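Local coordinates for conserved protein with 2 CBS domains (Pyrobaculum aerophilum, PDB 2RIH) that binds AMP through a pair of CBS domains that together form a Bateman module, probably as a sensor of adenine nucleotides, at residues P19-I24 with T42-P47; P50-S55 with P72-A77. All blocks are in the same frame, centred on the assembly; numbering follows the deposited sequence.

Contact 1. Residues P19-I24 with T42-P47; sequences PETATI and TARDNP
Glu20 reaches across to the backbone amide of Arg44, from the end of one strand to the turn that follows its neighbour, and it is held there by both backbone and side chain. The tight part begins at the parallel bridge between Pro19 and Thr42, whose CA atoms lie 4.9 Å apart. One residue on, Glu20 N donates to Thr42 O at 3.0 Å. The carboxylate makes the straighter bond: Arg44 N gives its hydrogen to Glu20 OE1 at 2.9 Å and 165°, on the anti lone pair. With chi1 at 57°, Glu20 CG sits between its own backbone N and carbonyl carbon, and from there the extended chain brings CB and CG past Thr42 O and carries OE1 to the amide inside the type I turn from Ala43 to Asn46. Were this residue an alanine, the Arg44 amide would probably lose its carboxylate acceptor and the guanidinium the nearby negative charge.

The outer side is looser, and less certain, because the arginine side chain is modelled in two positions. In one of them Arg44, bent at chi3, folds back so that Glu20 OE2 stands at the guanidinium edge, yet the salt bridge is long, with Glu20 OE1 and Arg44 NH1 3.9 Å apart, and the two planes are 62° apart. In the same position Thr21 CG2 meets Arg44 NH1 and NH2 at 3.5 Å each, among exposed residues. On the sheet side Glu20 also touches Val51. Such pairing of the first two strands, parallel and joined through helix 24-34, is the beta-alpha-beta crossover of a CBS domain.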
ATOM      1  N   PRO A  19      10.369 -19.279   1.815  1.00 26.49           N
ATOM      2  CA  PRO A  19      11.814 -19.389   2.018  1.00 27.46           C
ATOM      3  C   PRO A  19      12.589 -18.356   1.193  1.00 27.60           C
ATOM      4  O   PRO A  19      12.103 -17.876   0.159  1.00 25.33           O
ATOM      5  CB  PRO A  19      12.143 -20.823   1.586  1.00 27.80           C
ATOM      6  CG  PRO A  19      10.970 -21.300   0.810  1.00 28.44           C
ATOM      7  CD  PRO A  19       9.779 -20.507   1.259  1.00 28.52           C
ATOM      8  N   GLU A  20      13.778 -18.017   1.676  1.00 28.22           N
ATOM      9  CA  GLU A  20      14.644 -17.011   1.056  1.00 27.90           C
ATOM     10  C   GLU A  20      15.039 -17.275  -0.404  1.00 27.89           C
ATOM     11  O   GLU A  20      15.527 -16.367  -1.075  1.00 29.37           O
ATOM     12  CB  GLU A  20      15.910 -16.824   1.904  1.00 29.32           C
ATOM     13  CG  GLU A  20      16.735 -18.089   2.141  1.00 30.31           C
ATOM     14  CD  GLU A  20      18.016 -17.800   2.895  1.00 29.55           C
ATOM     15  OE1 GLU A  20      18.263 -18.446   3.924  1.00 29.33           O
ATOM     16  OE2 GLU A  20      18.772 -16.911   2.464  1.00 32.82           O
ATOM     17  N   THR A  21      14.839 -18.507  -0.872  1.00 27.95           N
ATOM     18  CA  THR A  21      15.110 -18.909  -2.259  1.00 27.62           C
ATOM     19  C   THR A  21      13.933 -18.645  -3.207  1.00 28.50           C
ATOM     20  O   THR A  21      14.034 -18.903  -4.411  1.00 28.33           O
ATOM     21  CB  THR A  21      15.408 -20.424  -2.327  1.00 27.73           C
ATOM     22  OG1 THR A  21      14.402 -21.130  -1.590  1.00 28.98           O
ATOM     23  CG2 THR A  21      16.777 -20.746  -1.738  1.00 27.16           C
ATOM     24  N   ALA A  22      12.819 -18.148  -2.667  1.00 27.12           N
ATOM     25  CA  ALA A  22      11.618 -17.884  -3.461  1.00 26.18           C
ATOM     26  C   ALA A  22      11.891 -16.989  -4.676  1.00 25.75           C
ATOM     27  O   ALA A  22      12.760 -16.108  -4.649  1.00 23.53           O
ATOM     28  CB  ALA A  22      10.527 -17.251  -2.580  1.00 26.31           C
ATOM     29  N   THR A  23      11.134 -17.214  -5.744  1.00 25.16           N
ATOM     30  CA  THR A  23      11.217 -16.352  -6.909  1.00 24.79           C
ATOM     31  C   THR A  23      10.294 -15.165  -6.699  1.00 22.99           C
ATOM     32  O   THR A  23       9.447 -15.178  -5.810  1.00 22.68           O
ATOM     33  CB  THR A  23      10.826 -17.076  -8.205  1.00 25.48           C
ATOM     34  OG1 THR A  23       9.423 -17.383  -8.190  1.00 25.63           O
ATOM     35  CG2 THR A  23      11.662 -18.347  -8.385  1.00 23.74           C
ATOM     36  N   ILE A  24      10.455 -14.153  -7.538  1.00 21.44           N
ATOM     37  CA  ILE A  24       9.622 -12.960  -7.479  1.00 22.62           C
ATOM     38  C   ILE A  24       8.143 -13.281  -7.712  1.00 20.97           C
ATOM     39  O   ILE A  24       7.279 -12.754  -7.015  1.00 17.64           O
ATOM     40  CB  ILE A  24      10.082 -11.887  -8.503  1.00 21.50           C
ATOM     41  CG1 ILE A  24      11.492 -11.383  -8.151  1.00 20.15           C
ATOM     42  CG2 ILE A  24       9.059 -10.734  -8.553  1.00 21.78           C
ATOM     43  CD1 ILE A  24      12.099 -10.526  -9.209  1.00 18.81           C
ATOM     44  N   THR A  42      12.082 -16.103   4.853  1.00 24.94           N
ATOM     45  CA  THR A  42      12.619 -16.712   6.066  1.00 27.03           C
ATOM     46  C   THR A  42      13.879 -17.521   5.774  1.00 28.20           C
ATOM     47  O   THR A  42      14.115 -17.954   4.639  1.00 27.41           O
ATOM     48  CB  THR A  42      11.566 -17.610   6.773  1.00 26.72           C
ATOM     49  OG1 THR A  42      11.116 -18.628   5.875  1.00 26.21           O
ATOM     50  CG2 THR A  42      10.364 -16.772   7.224  1.00 23.98           C
ATOM     51  N   ALA A  43      14.684 -17.702   6.815  1.00 29.64           N
ATOM     52  CA  ALA A  43      15.939 -18.427   6.717  1.00 32.74           C
ATOM     53  C   ALA A  43      15.679 -19.864   6.266  1.00 33.18           C
ATOM     54  O   ALA A  43      14.751 -20.520   6.747  1.00 31.72           O
ATOM     55  CB  ALA A  43      16.668 -18.411   8.059  1.00 30.92           C
ATOM     56  N   ARG A  44      16.496 -20.331   5.329  1.00 34.12           N
ATOM     57  CA  ARG A  44      16.376 -21.685   4.807  0.50 35.87           C
ATOM     58  C   ARG A  44      16.355 -22.731   5.932  1.00 36.30           C
ATOM     59  O   ARG A  44      15.560 -23.676   5.892  1.00 37.15           O
ATOM     60  CB  ARG A  44      17.497 -21.964   3.792  0.50 36.64           C
ATOM     61  CG  ARG A  44      18.917 -21.864   4.349  0.50 37.53           C
ATOM     62  CD  ARG A  44      19.936 -21.427   3.288  0.50 37.83           C
ATOM     63  NE  ARG A  44      19.815 -22.184   2.037  0.50 38.32           N
ATOM     64  CZ  ARG A  44      19.501 -21.675   0.843  0.50 38.54           C
ATOM     65  NH1 ARG A  44      19.275 -20.374   0.674  0.50 38.35           N
ATOM     66  NH2 ARG A  44      19.425 -22.485  -0.211  0.50 38.82           N
ATOM     67  N   ASP A  45      17.212 -22.566   6.938  0.50 35.94           N
ATOM     68  CA  ASP A  45      17.287 -23.530   8.046  0.50 36.54           C
ATOM     69  C   ASP A  45      16.347 -23.222   9.222  0.50 37.02           C
ATOM     70  O   ASP A  45      16.259 -24.020  10.155  0.50 36.41           O
ATOM     71  CB  ASP A  45      18.735 -23.673   8.549  0.50 37.64           C
ATOM     72  CG  ASP A  45      19.629 -24.455   7.585  0.50 37.81           C
ATOM     73  OD1 ASP A  45      19.109 -25.200   6.726  0.50 38.16           O
ATOM     74  OD2 ASP A  45      20.865 -24.330   7.700  0.50 38.66           O
ATOM     75  N   ASN A  46      15.662 -22.076   9.196  1.00 37.21           N
ATOM     76  CA  ASN A  46      14.661 -21.756  10.223  1.00 36.27           C
ATOM     77  C   ASN A  46      13.506 -20.919   9.658  1.00 35.44           C
ATOM     78  O   ASN A  46      13.626 -19.700   9.536  1.00 31.94           O
ATOM     79  CB  ASN A  46      15.330 -21.023  11.391  1.00 37.51           C
ATOM     80  CG  ASN A  46      14.393 -20.808  12.578  1.00 38.39           C
ATOM     81  OD1 ASN A  46      13.226 -21.208  12.556  1.00 38.83           O
ATOM     82  ND2 ASN A  46      14.911 -20.174  13.625  1.00 38.39           N
ATOM     83  N   PRO A  47      12.377 -21.573   9.314  1.00 35.82           N
ATOM     84  CA  PRO A  47      11.187 -20.871   8.785  1.00 35.33           C
ATOM     85  C   PRO A  47      10.553 -19.823   9.711  1.00 32.65           C
ATOM     86  O   PRO A  47       9.668 -19.088   9.279  1.00 31.60           O
ATOM     87  CB  PRO A  47      10.186 -22.008   8.532  1.00 36.25           C
ATOM     88  CG  PRO A  47      11.009 -23.254   8.477  1.00 36.66           C
ATOM     89  CD  PRO A  47      12.165 -23.031   9.385  1.00 36.35           C
TER

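Contact 2. Residues P50-S55 with P72-A77; sequences PVAVVS and PAMPIA. With SO4 (sulfate ion), chain C.
The face of the first CBS sheet that helix 24-34 covers, at the strand whose far end enters a nucleotide site, is where 50-55 meets the connector 72-77. Ala52 and Val54 direct their side chains at the connector, while the intervening Val53 turns away. At the centre is Ala77: its CB lies 3.6 Å from Ala52 CB and 3.7 Å from Val54 CG2, so the small methyl is lodged between the two. Its CA also makes a CA-H...O contact with Val53 O at 3.3 Å, though the angle of 121° at the hydrogen is far from straight.

Met74 covers the end near Val51. Bent at both chi2 and chi3, it brings SD to 3.7 Å from Ala52 CB and its terminal CE to Val51 CG2, the two side chains crossing at about a right angle. At the other end Val54 divides its branches. With CG1 opposite the backbone N (chi1 -179°), that methyl meets Ile76 CD1 at 3.9 Å, leaving CG2 for Ala77 and, more distantly, Ala73 CB. Val27 of helix 24-34 closes over Val54 and Ala73.

Ser55, at the N-cap of helix 56-64, donates from OG to O4 of a sulfate, probably from the crystallisation liquor, at 2.8 Å; His103 and Arg102 also bind it, consistent with an anion position here. This strand end and helix N-terminus, with Ser55 and Asp58, form part of an AMP site of the CBS pair.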
ATOM      1  N   PRO A  50      12.772 -14.257  10.292  1.00 26.22           N
ATOM      2  CA  PRO A  50      12.772 -13.364   9.116  1.00 26.43           C
ATOM      3  C   PRO A  50      14.169 -12.924   8.699  1.00 25.35           C
ATOM      4  O   PRO A  50      14.991 -12.581   9.555  1.00 25.43           O
ATOM      5  CB  PRO A  50      11.976 -12.138   9.586  1.00 23.78           C
ATOM      6  CG  PRO A  50      11.271 -12.558  10.792  1.00 25.60           C
ATOM      7  CD  PRO A  50      12.129 -13.601  11.443  1.00 24.74           C
ATOM      8  N   VAL A  51      14.443 -12.957   7.396  1.00 24.65           N
ATOM      9  CA  VAL A  51      15.723 -12.460   6.872  1.00 22.94           C
ATOM     10  C   VAL A  51      15.513 -11.306   5.892  1.00 21.99           C
ATOM     11  O   VAL A  51      16.411 -10.503   5.668  1.00 22.70           O
ATOM     12  CB  VAL A  51      16.576 -13.597   6.250  1.00 22.88           C
ATOM     13  CG1 VAL A  51      16.933 -14.636   7.338  1.00 20.69           C
ATOM     14  CG2 VAL A  51      15.869 -14.254   5.075  1.00 21.04           C
ATOM     15  N   ALA A  52      14.313 -11.200   5.332  1.00 21.30           N
ATOM     16  CA  ALA A  52      14.037 -10.164   4.357  1.00 20.67           C
ATOM     17  C   ALA A  52      12.549 -10.011   4.167  1.00 20.07           C
ATOM     18  O   ALA A  52      11.772 -10.876   4.581  1.00 23.15           O
ATOM     19  CB  ALA A  52      14.708 -10.505   3.020  1.00 20.24           C
ATOM     20  N   VAL A  53      12.163  -8.906   3.540  1.00 20.30           N
ATOM     21  CA  VAL A  53      10.781  -8.663   3.165  1.00 21.03           C
ATOM     22  C   VAL A  53      10.696  -8.222   1.705  1.00 22.63           C
ATOM     23  O   VAL A  53      11.605  -7.562   1.182  1.00 20.31           O
ATOM     24  CB  VAL A  53      10.097  -7.615   4.090  1.00 22.72           C
ATOM     25  CG1 VAL A  53      10.089  -8.124   5.527  1.00 22.60           C
ATOM     26  CG2 VAL A  53      10.773  -6.225   3.997  1.00 21.43           C
ATOM     27  N   VAL A  54       9.601  -8.622   1.063  1.00 21.83           N
ATOM     28  CA  VAL A  54       9.265  -8.211  -0.287  1.00 22.03           C
ATOM     29  C   VAL A  54       7.820  -7.737  -0.285  1.00 22.41           C
ATOM     30  O   VAL A  54       6.916  -8.493   0.071  1.00 22.17           O
ATOM     31  CB  VAL A  54       9.403  -9.378  -1.297  1.00 21.85           C
ATOM     32  CG1 VAL A  54       9.065  -8.909  -2.712  1.00 21.15           C
ATOM     33  CG2 VAL A  54      10.805  -9.957  -1.249  1.00 20.74           C
ATOM     34  N   SER A  55       7.601  -6.478  -0.649  1.00 23.48           N
ATOM     35  CA  SER A  55       6.247  -5.961  -0.758  1.00 22.97           C
ATOM     36  C   SER A  55       5.847  -5.810  -2.217  1.00 22.44           C
ATOM     37  O   SER A  55       6.681  -5.895  -3.124  1.00 21.12           O
ATOM     38  CB  SER A  55       6.117  -4.625  -0.041  1.00 23.86           C
ATOM     39  OG  SER A  55       6.919  -3.654  -0.668  1.00 26.91           O
ATOM     40  N   PRO A  72      15.133 -14.908  -8.765  1.00 27.66           N
ATOM     41  CA  PRO A  72      15.058 -14.807  -7.313  1.00 26.80           C
ATOM     42  C   PRO A  72      14.467 -13.491  -6.792  1.00 27.35           C
ATOM     43  O   PRO A  72      14.701 -12.418  -7.375  1.00 26.76           O
ATOM     44  CB  PRO A  72      16.522 -14.960  -6.874  1.00 27.75           C
ATOM     45  CG  PRO A  72      17.329 -14.661  -8.072  1.00 28.81           C
ATOM     46  CD  PRO A  72      16.515 -15.125  -9.230  1.00 28.68           C
ATOM     47  N   ALA A  73      13.709 -13.592  -5.697  1.00 27.00           N
ATOM     48  CA  ALA A  73      13.129 -12.428  -5.021  1.00 26.46           C
ATOM     49  C   ALA A  73      14.110 -11.749  -4.081  1.00 25.33           C
ATOM     50  O   ALA A  73      13.994 -10.554  -3.845  1.00 25.64           O
ATOM     51  CB  ALA A  73      11.862 -12.815  -4.255  1.00 26.12           C
ATOM     52  N   MET A  74      15.071 -12.495  -3.535  1.00 26.06           N
ATOM     53  CA  MET A  74      16.004 -11.913  -2.557  1.00 26.11           C
ATOM     54  C   MET A  74      16.699 -10.627  -3.032  1.00 25.48           C
ATOM     55  O   MET A  74      16.787  -9.668  -2.260  1.00 26.90           O
ATOM     56  CB  MET A  74      17.035 -12.943  -2.059  1.00 25.87           C
ATOM     57  CG  MET A  74      17.942 -12.418  -0.925  1.00 26.29           C
ATOM     58  SD  MET A  74      17.046 -11.850   0.550  1.00 27.80           S
ATOM     59  CE  MET A  74      16.729 -13.428   1.333  1.00 24.13           C
ATOM     60  N   PRO A  75      17.215 -10.597  -4.279  1.00 25.83           N
ATOM     61  CA  PRO A  75      17.800  -9.342  -4.773  1.00 25.90           C
ATOM     62  C   PRO A  75      16.869  -8.110  -4.753  1.00 25.07           C
ATOM     63  O   PRO A  75      17.363  -6.997  -4.722  1.00 23.76           O
ATOM     64  CB  PRO A  75      18.211  -9.687  -6.211  1.00 26.31           C
ATOM     65  CG  PRO A  75      18.426 -11.154  -6.195  1.00 25.58           C
ATOM     66  CD  PRO A  75      17.370 -11.686  -5.263  1.00 25.83           C
ATOM     67  N   ILE A  76      15.551  -8.292  -4.772  1.00 25.42           N
ATOM     68  CA  ILE A  76      14.643  -7.138  -4.700  1.00 25.28           C
ATOM     69  C   ILE A  76      14.130  -6.901  -3.271  1.00 26.92           C
ATOM     70  O   ILE A  76      13.379  -5.959  -3.024  1.00 27.96           O
ATOM     71  CB  ILE A  76      13.467  -7.240  -5.704  1.00 24.70           C
ATOM     72  CG1 ILE A  76      12.439  -8.302  -5.298  1.00 25.77           C
ATOM     73  CG2 ILE A  76      14.001  -7.514  -7.098  1.00 27.87           C
ATOM     74  CD1 ILE A  76      11.109  -8.146  -5.994  1.00 22.99           C
ATOM     75  N   ALA A  77      14.559  -7.757  -2.348  1.00 25.74           N
ATOM     76  CA  ALA A  77      14.102  -7.736  -0.961  1.00 25.23           C
ATOM     77  C   ALA A  77      14.775  -6.647  -0.125  1.00 24.86           C
ATOM     78  O   ALA A  77      15.817  -6.105  -0.494  1.00 25.91           O
ATOM     79  CB  ALA A  77      14.339  -9.111  -0.331  1.00 21.89           C
TER
HETATM   80  S   SO4 C 139       5.438  -1.068   1.700  1.00 28.29           S
HETATM   81  O1  SO4 C 139       5.372   0.388   1.721  1.00 27.50           O
HETATM   82  O2  SO4 C 139       5.412  -1.556   3.080  1.00 27.88           O
HETATM   83  O3  SO4 C 139       4.289  -1.638   1.002  1.00 28.52           O
HETATM   84  O4  SO4 C 139       6.666  -1.451   1.041  1.00 28.73           O

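Contacts 1 and 2 follow one another along the chain and share a sheet, since 38-43 and 50-55 are neighbouring antiparallel strands; their centres are about 9 Å apart. They also touch directly. Ala22 O and Ala73 N lie 2.9 Å apart, a probable hydrogen bond between the two loops, and Glu20 CB packs against Met74 CE at 3.5 Å. Ile24, where helix 24-34 starts, sets CG1 3.5 Å from Pro72 O. The connector 72-77 thus covers the 50-55 strand and meets segment 19-24. Contact 2 reaches one AMP site through Ser55, whereas contact 1 lies farther from the other AMP site, its Pro19 side chain about 9 Å from that of Val16.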